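Local atomic coordinates of SusD-like carbohydrate binding protein (Bacteroides vulgatus, PDB entry 3LEW), a protein that probably binds carbohydrates at the outer membrane, as a member of the SusD family, and so probably serves nutrient uptake. Residues Glu172-Ser177 with Leu214-Trp219; Asp180-Leu185 with Trp219-Thr224. One frame throughout, in Å; residues are numbered along the deposited sequence.

Contact 1: residues Glu172-Ser177 with Leu214-Trp219; sequences EVYAQS and LYARQW
Tyr174 reaches from helix 170-187 to the end of helix 202-215, laying its ring against Ala216 and Tyr215. The methylene CB starts the contact, 4.0 Å from Ala216 CB. The same methyl then follows the near part of the ring, with Tyr174 CD1 3.8 Å from Ala216 CB. Farther along the ring the partner changes: Tyr174 CE1 lies 3.6 Å from Tyr215 CB. At the tip, Tyr174 OH sits 3.3 Å from the same Tyr215 CB, which it meets as a van der Waals neighbour. One face of the Tyr174 ring lies over backbone, with Ala216 CA 4.1 Å above the plane and over its centre, and Ala216 N over that face too. The two tyrosines are not stacked. With CG of Tyr215 anti to its carbonyl carbon (chi1 -66°), the Tyr215 ring turns away from helix 170-187 and packs on Ile410 and Phe407, so Tyr174 meets mainly the Tyr215 CB methylene. Just beyond, Arg217 takes positive phi and closes the helix in a Schellman motif, and Gln218 serves as N-cap of helix 219-232. An alanine in place of Tyr174 would probably leave the Ala216 methyl and Tyr215 CB without their aromatic cover and open a gap between helix 170-187 and the end of helix 202-215. Across these two segments the contact is a buried one of dispersion and shape: a ring from helix 170-187 packs on the chain just past helix 202-215, where Tyr174 CA and Ala216 CA come within 6.1 Å, in the helical packing of this SusD-family protein.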
loop_
_atom_site.group_PDB
_atom_site.type_symbol
_atom_site.label_atom_id
_atom_site.label_comp_id
_atom_site.label_asym_id
_atom_site.label_seq_id
_atom_site.Cartn_x
_atom_site.Cartn_y
_atom_site.Cartn_z
ATOM N N GLU A 172 -12.491 8.680 14.575
ATOM C CA GLU A 172 -12.415 7.690 15.650
ATOM C C GLU A 172 -11.566 6.468 15.270
ATOM O O GLU A 172 -10.817 5.945 16.101
ATOM C CB GLU A 172 -13.806 7.255 16.077
ATOM C CG GLU A 172 -14.560 8.321 16.822
ATOM C CD GLU A 172 -16.040 8.041 17.028
ATOM O OE1 GLU A 172 -16.632 7.244 16.255
ATOM O OE2 GLU A 172 -16.611 8.707 17.933
ATOM N N VAL A 173 -11.653 6.028 14.022
ATOM C CA VAL A 173 -10.880 4.882 13.574
ATOM C C VAL A 173 -9.414 5.266 13.477
ATOM O O VAL A 173 -8.528 4.483 13.890
ATOM C CB VAL A 173 -11.416 4.265 12.284
ATOM C CG1 VAL A 173 -10.534 3.119 11.816
ATOM C CG2 VAL A 173 -12.847 3.764 12.497
ATOM N N TYR A 174 -9.130 6.449 12.926
ATOM C CA TYR A 174 -7.737 6.954 12.993
ATOM C C TYR A 174 -7.212 7.012 14.449
ATOM O O TYR A 174 -6.080 6.599 14.710
ATOM C CB TYR A 174 -7.570 8.296 12.271
ATOM C CG TYR A 174 -7.259 8.195 10.789
ATOM C CD1 TYR A 174 -6.085 7.587 10.336
ATOM C CD2 TYR A 174 -8.097 8.783 9.859
ATOM C CE1 TYR A 174 -5.786 7.490 8.999
ATOM C CE2 TYR A 174 -7.808 8.699 8.494
ATOM C CZ TYR A 174 -6.635 8.081 8.084
ATOM O OH TYR A 174 -6.309 7.991 6.753
ATOM N N ALA A 175 -8.005 7.521 15.397
ATOM C CA ALA A 175 -7.573 7.652 16.774
ATOM C C ALA A 175 -7.293 6.264 17.398
ATOM O O ALA A 175 -6.358 6.098 18.171
ATOM C CB ALA A 175 -8.601 8.453 17.621
ATOM N N GLN A 176 -8.125 5.284 17.034
ATOM C CA GLN A 176 -7.963 3.905 17.495
ATOM C C GLN A 176 -6.650 3.335 16.968
ATOM O O GLN A 176 -5.892 2.759 17.725
ATOM C CB GLN A 176 -9.145 3.027 17.021
ATOM C CG GLN A 176 -9.101 1.562 17.497
ATOM C CD GLN A 176 -9.223 1.459 18.996
ATOM O OE1 GLN A 176 -10.135 2.058 19.587
ATOM N NE2 GLN A 176 -8.308 0.725 19.637
ATOM N N SER A 177 -6.363 3.553 15.698
ATOM C CA SER A 177 -5.107 3.074 15.106
ATOM C C SER A 177 -3.898 3.651 15.832
ATOM O O SER A 177 -2.996 2.917 16.308
ATOM C CB SER A 177 -5.061 3.458 13.632
ATOM O OG SER A 177 -3.842 3.083 13.023
ATOM N N LEU A 214 0.643 10.726 9.876
ATOM C CA LEU A 214 0.550 11.541 8.665
ATOM C C LEU A 214 -0.867 11.533 8.071
ATOM O O LEU A 214 -1.423 12.595 7.732
ATOM C CB LEU A 214 1.572 11.086 7.613
ATOM C CG LEU A 214 1.637 11.998 6.375
ATOM C CD1 LEU A 214 2.508 13.229 6.720
ATOM C CD2 LEU A 214 2.237 11.243 5.145
ATOM N N TYR A 215 -1.436 10.334 7.885
ATOM C CA TYR A 215 -2.737 10.216 7.272
ATOM C C TYR A 215 -3.846 10.859 8.095
ATOM O O TYR A 215 -4.779 11.424 7.530
ATOM C CB TYR A 215 -3.064 8.745 7.028
ATOM C CG TYR A 215 -2.199 8.015 6.017
ATOM C CD1 TYR A 215 -1.115 8.611 5.374
ATOM C CD2 TYR A 215 -2.479 6.691 5.704
ATOM C CE1 TYR A 215 -0.360 7.912 4.457
ATOM C CE2 TYR A 215 -1.721 6.016 4.779
ATOM C CZ TYR A 215 -0.674 6.613 4.159
ATOM O OH TYR A 215 0.108 5.884 3.275
ATOM N N ALA A 216 -3.694 10.820 9.417
ATOM C CA ALA A 216 -4.595 11.465 10.368
ATOM C C ALA A 216 -4.384 12.981 10.543
ATOM O O ALA A 216 -5.105 13.618 11.324
ATOM C CB ALA A 216 -4.490 10.751 11.761
ATOM N N ARG A 217 -3.387 13.545 9.850
ATOM C CA ARG A 217 -3.043 14.972 9.920
ATOM C C ARG A 217 -2.518 15.426 11.283
ATOM O O ARG A 217 -2.697 16.594 11.683
ATOM C CB ARG A 217 -4.233 15.841 9.413
ATOM C CG ARG A 217 -4.756 15.326 8.099
ATOM C CD ARG A 217 -5.857 16.236 7.463
ATOM N NE ARG A 217 -5.325 17.502 6.951
ATOM C CZ ARG A 217 -4.745 17.662 5.768
ATOM N NH1 ARG A 217 -4.601 16.648 4.951
ATOM N NH2 ARG A 217 -4.288 18.864 5.401
ATOM N N GLN A 218 -1.887 14.474 11.996
ATOM C CA GLN A 218 -1.200 14.710 13.268
ATOM C C GLN A 218 0.275 14.971 12.957
ATOM O O GLN A 218 1.138 14.097 13.132
ATOM C CB GLN A 218 -1.351 13.477 14.169
ATOM C CG GLN A 218 -2.786 13.288 14.651
ATOM C CD GLN A 218 -3.210 14.363 15.618
ATOM O OE1 GLN A 218 -2.389 14.955 16.294
ATOM N NE2 GLN A 218 -4.495 14.634 15.677
ATOM N N TRP A 219 0.542 16.160 12.407
ATOM C CA TRP A 219 1.841 16.450 11.807
ATOM C C TRP A 219 2.972 16.367 12.834
ATOM O O TRP A 219 4.025 15.817 12.537
ATOM C CB TRP A 219 1.846 17.826 11.135
ATOM C CG TRP A 219 0.653 18.112 10.272
ATOM C CD1 TRP A 219 -0.212 19.170 10.386
ATOM C CD2 TRP A 219 0.201 17.348 9.149
ATOM N NE1 TRP A 219 -1.185 19.096 9.423
ATOM C CE2 TRP A 219 -0.950 17.992 8.643
ATOM C CE3 TRP A 219 0.635 16.179 8.541
ATOM C CZ2 TRP A 219 -1.648 17.507 7.544
ATOM C CZ3 TRP A 219 -0.056 15.697 7.443
ATOM C CH2 TRP A 219 -1.210 16.369 6.976
#

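Contact 2: residues Asp180-Leu185 with Trp219-Thr224; sequences DLEEAL and WEKAKT
Lys221 NZ donates to Glu182 OE2 over 2.8 Å, a salt bridge that ties helix 170-187 to helix 219-232. The ammonium comes to OE2 on its syn side, 17° out of the carboxylate plane, and leaves Glu182 OE1 farther off at 3.4 Å, so the grip is essentially one-pronged. Glu182 OE2 also hydrogen-bonds with Tyr225 OH, one turn further along helix 219-232; two partners on one oxygen would be expected to restrict turning of the carboxylate. The lysine contributes more than its charge: its methylenes run past the same oxygen, with Lys221 CE 3.3 Å from Glu182 OE2. Both side chains are extended beyond CG, Lys221 with chi3 at 178°, and they meet at about a right angle. The extension suits the spacing: the closest CA pair, Glu182 CA and Lys221 CA, is 10.4 Å apart. Within helix 219-232, Thr224 OG1 turns back to its own backbone and donates to Glu220 O at 3.0 Å. It approaches from above the carbonyl plane, on the face opposite Thr224 N, so that oxygen accepts two bonds. Beyond the bridge, helix 170-187 packs on a third helix, 202-215: Leu181 on Ile208 and Leu209, Leu185 on Leu206. A pentaethylene glycol molecule, probably from crystallisation, lies about 4 Å from the Glu182 side chain. The chemistry is that of a long-armed, partly exposed ion pair: the opposite charges probably offset each other across a spacing that two long side chains can span, and the Tyr225 hydroxyl gives the acceptor oxygen a second polar partner.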
loop_
_atom_site.group_PDB
_atom_site.type_symbol
_atom_site.label_atom_id
_atom_site.label_comp_id
_atom_site.label_asym_id
_atom_site.label_seq_id
_atom_site.Cartn_x
_atom_site.Cartn_y
_atom_site.Cartn_z
ATOM N N ASP A 180 -3.553 2.360 19.519
ATOM C CA ASP A 180 -3.024 0.993 19.534
ATOM C C ASP A 180 -1.526 0.992 19.276
ATOM O O ASP A 180 -0.785 0.296 19.957
ATOM C CB ASP A 180 -3.703 0.128 18.452
ATOM C CG ASP A 180 -5.127 -0.294 18.795
ATOM O OD1 ASP A 180 -5.577 -0.040 19.948
ATOM O OD2 ASP A 180 -5.794 -0.886 17.870
ATOM N N LEU A 181 -1.086 1.754 18.284
ATOM C CA LEU A 181 0.321 1.802 17.909
ATOM C C LEU A 181 1.201 2.525 18.985
ATOM O O LEU A 181 2.333 2.087 19.282
ATOM C CB LEU A 181 0.453 2.475 16.546
ATOM C CG LEU A 181 -0.011 1.597 15.364
ATOM C CD1 LEU A 181 -0.389 2.453 14.145
ATOM C CD2 LEU A 181 1.037 0.563 14.966
ATOM N N GLU A 182 0.639 3.542 19.657
ATOM C CA GLU A 182 1.380 4.222 20.712
ATOM C C GLU A 182 1.496 3.293 21.908
ATOM O O GLU A 182 2.511 3.307 22.591
ATOM C CB GLU A 182 0.733 5.577 21.121
ATOM C CG GLU A 182 0.913 6.625 20.021
ATOM C CD GLU A 182 0.303 7.950 20.341
ATOM O OE1 GLU A 182 -0.694 7.986 21.136
ATOM O OE2 GLU A 182 0.850 8.962 19.842
ATOM N N GLU A 183 0.446 2.519 22.190
ATOM C CA GLU A 183 0.533 1.508 23.270
ATOM C C GLU A 183 1.579 0.425 22.954
ATOM O O GLU A 183 2.350 0.023 23.823
ATOM C CB GLU A 183 -0.822 0.863 23.492
ATOM C CG GLU A 183 -1.705 1.765 24.279
ATOM C CD GLU A 183 -3.080 1.177 24.661
ATOM O OE1 GLU A 183 -3.356 -0.029 24.373
ATOM O OE2 GLU A 183 -3.888 1.965 25.259
ATOM N N ALA A 184 1.599 -0.022 21.697
ATOM C CA ALA A 184 2.626 -0.963 21.220
ATOM C C ALA A 184 4.037 -0.414 21.351
ATOM O O ALA A 184 4.965 -1.144 21.712
ATOM C CB ALA A 184 2.352 -1.365 19.788
ATOM N N LEU A 185 4.209 0.854 21.005
ATOM C CA LEU A 185 5.529 1.470 21.093
ATOM C C LEU A 185 6.109 1.407 22.505
ATOM O O LEU A 185 7.304 1.229 22.674
ATOM C CB LEU A 185 5.508 2.915 20.609
ATOM C CG LEU A 185 6.855 3.597 20.396
ATOM C CD1 LEU A 185 7.555 2.978 19.223
ATOM C CD2 LEU A 185 6.635 5.118 20.157
ATOM N N TRP A 219 0.542 16.160 12.407
ATOM C CA TRP A 219 1.841 16.450 11.807
ATOM C C TRP A 219 2.972 16.367 12.834
ATOM O O TRP A 219 4.025 15.817 12.537
ATOM C CB TRP A 219 1.846 17.826 11.135
ATOM C CG TRP A 219 0.653 18.112 10.272
ATOM C CD1 TRP A 219 -0.212 19.170 10.386
ATOM C CD2 TRP A 219 0.201 17.348 9.149
ATOM N NE1 TRP A 219 -1.185 19.096 9.423
ATOM C CE2 TRP A 219 -0.950 17.992 8.643
ATOM C CE3 TRP A 219 0.635 16.179 8.541
ATOM C CZ2 TRP A 219 -1.648 17.507 7.544
ATOM C CZ3 TRP A 219 -0.056 15.697 7.443
ATOM C CH2 TRP A 219 -1.210 16.369 6.976
ATOM N N GLU A 220 2.768 16.958 14.014
ATOM C CA GLU A 220 3.787 16.950 15.074
ATOM C C GLU A 220 4.163 15.516 15.455
ATOM O O GLU A 220 5.348 15.173 15.540
ATOM C CB GLU A 220 3.293 17.710 16.292
ATOM C CG GLU A 220 4.377 18.222 17.205
ATOM C CD GLU A 220 5.098 19.427 16.580
ATOM O OE1 GLU A 220 4.514 20.568 16.495
ATOM O OE2 GLU A 220 6.236 19.201 16.165
ATOM N N LYS A 221 3.154 14.657 15.627
ATOM C CA LYS A 221 3.430 13.244 15.923
ATOM C C LYS A 221 4.157 12.532 14.774
ATOM O O LYS A 221 5.069 11.758 15.005
ATOM C CB LYS A 221 2.141 12.532 16.271
ATOM C CG LYS A 221 1.632 12.821 17.691
ATOM C CD LYS A 221 0.474 11.884 18.058
ATOM C CE LYS A 221 0.043 12.173 19.482
ATOM N NZ LYS A 221 -0.900 11.181 20.015
ATOM N N ALA A 222 3.730 12.780 13.538
ATOM C CA ALA A 222 4.332 12.147 12.358
ATOM C C ALA A 222 5.797 12.519 12.263
ATOM O O ALA A 222 6.658 11.677 11.981
ATOM C CB ALA A 222 3.584 12.559 11.057
ATOM N N LYS A 223 6.080 13.789 12.506
ATOM C CA LYS A 223 7.480 14.271 12.560
ATOM C C LYS A 223 8.260 13.584 13.688
ATOM O O LYS A 223 9.410 13.151 13.495
ATOM C CB LYS A 223 7.501 15.798 12.746
ATOM C CG LYS A 223 8.866 16.368 13.225
ATOM C CD LYS A 223 8.871 17.855 13.368
ATOM C CE LYS A 223 10.168 18.377 14.010
ATOM N NZ LYS A 223 10.248 19.871 13.998
ATOM N N THR A 224 7.662 13.519 14.867
ATOM C CA THR A 224 8.343 12.955 16.052
ATOM C C THR A 224 8.713 11.500 15.844
ATOM O O THR A 224 9.873 11.090 16.063
ATOM C CB THR A 224 7.482 13.083 17.317
ATOM O OG1 THR A 224 7.342 14.470 17.629
ATOM C CG2 THR A 224 8.111 12.333 18.508
#

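Overall arrangement
Both contacts use helix 170-187, each with a different partner: contact 1 joins it to the end of helix 202-215, contact 2 to helix 219-232, the next helix in the chain. Their centres lie about 9 Å apart, Trp219 belongs to both, and Leu214 N packs 3.7 Å from Ala222 CB where the two meet. Contact 1 is buried, and its backbones come close enough for an aromatic ring to fill the interval, largely by apolar packing. Contact 2 lies at the surface, where the helices stand farther apart and two long charged side chains span the distance. One helix is thus held to consecutive helices by mainly apolar packing inside and by charge outside.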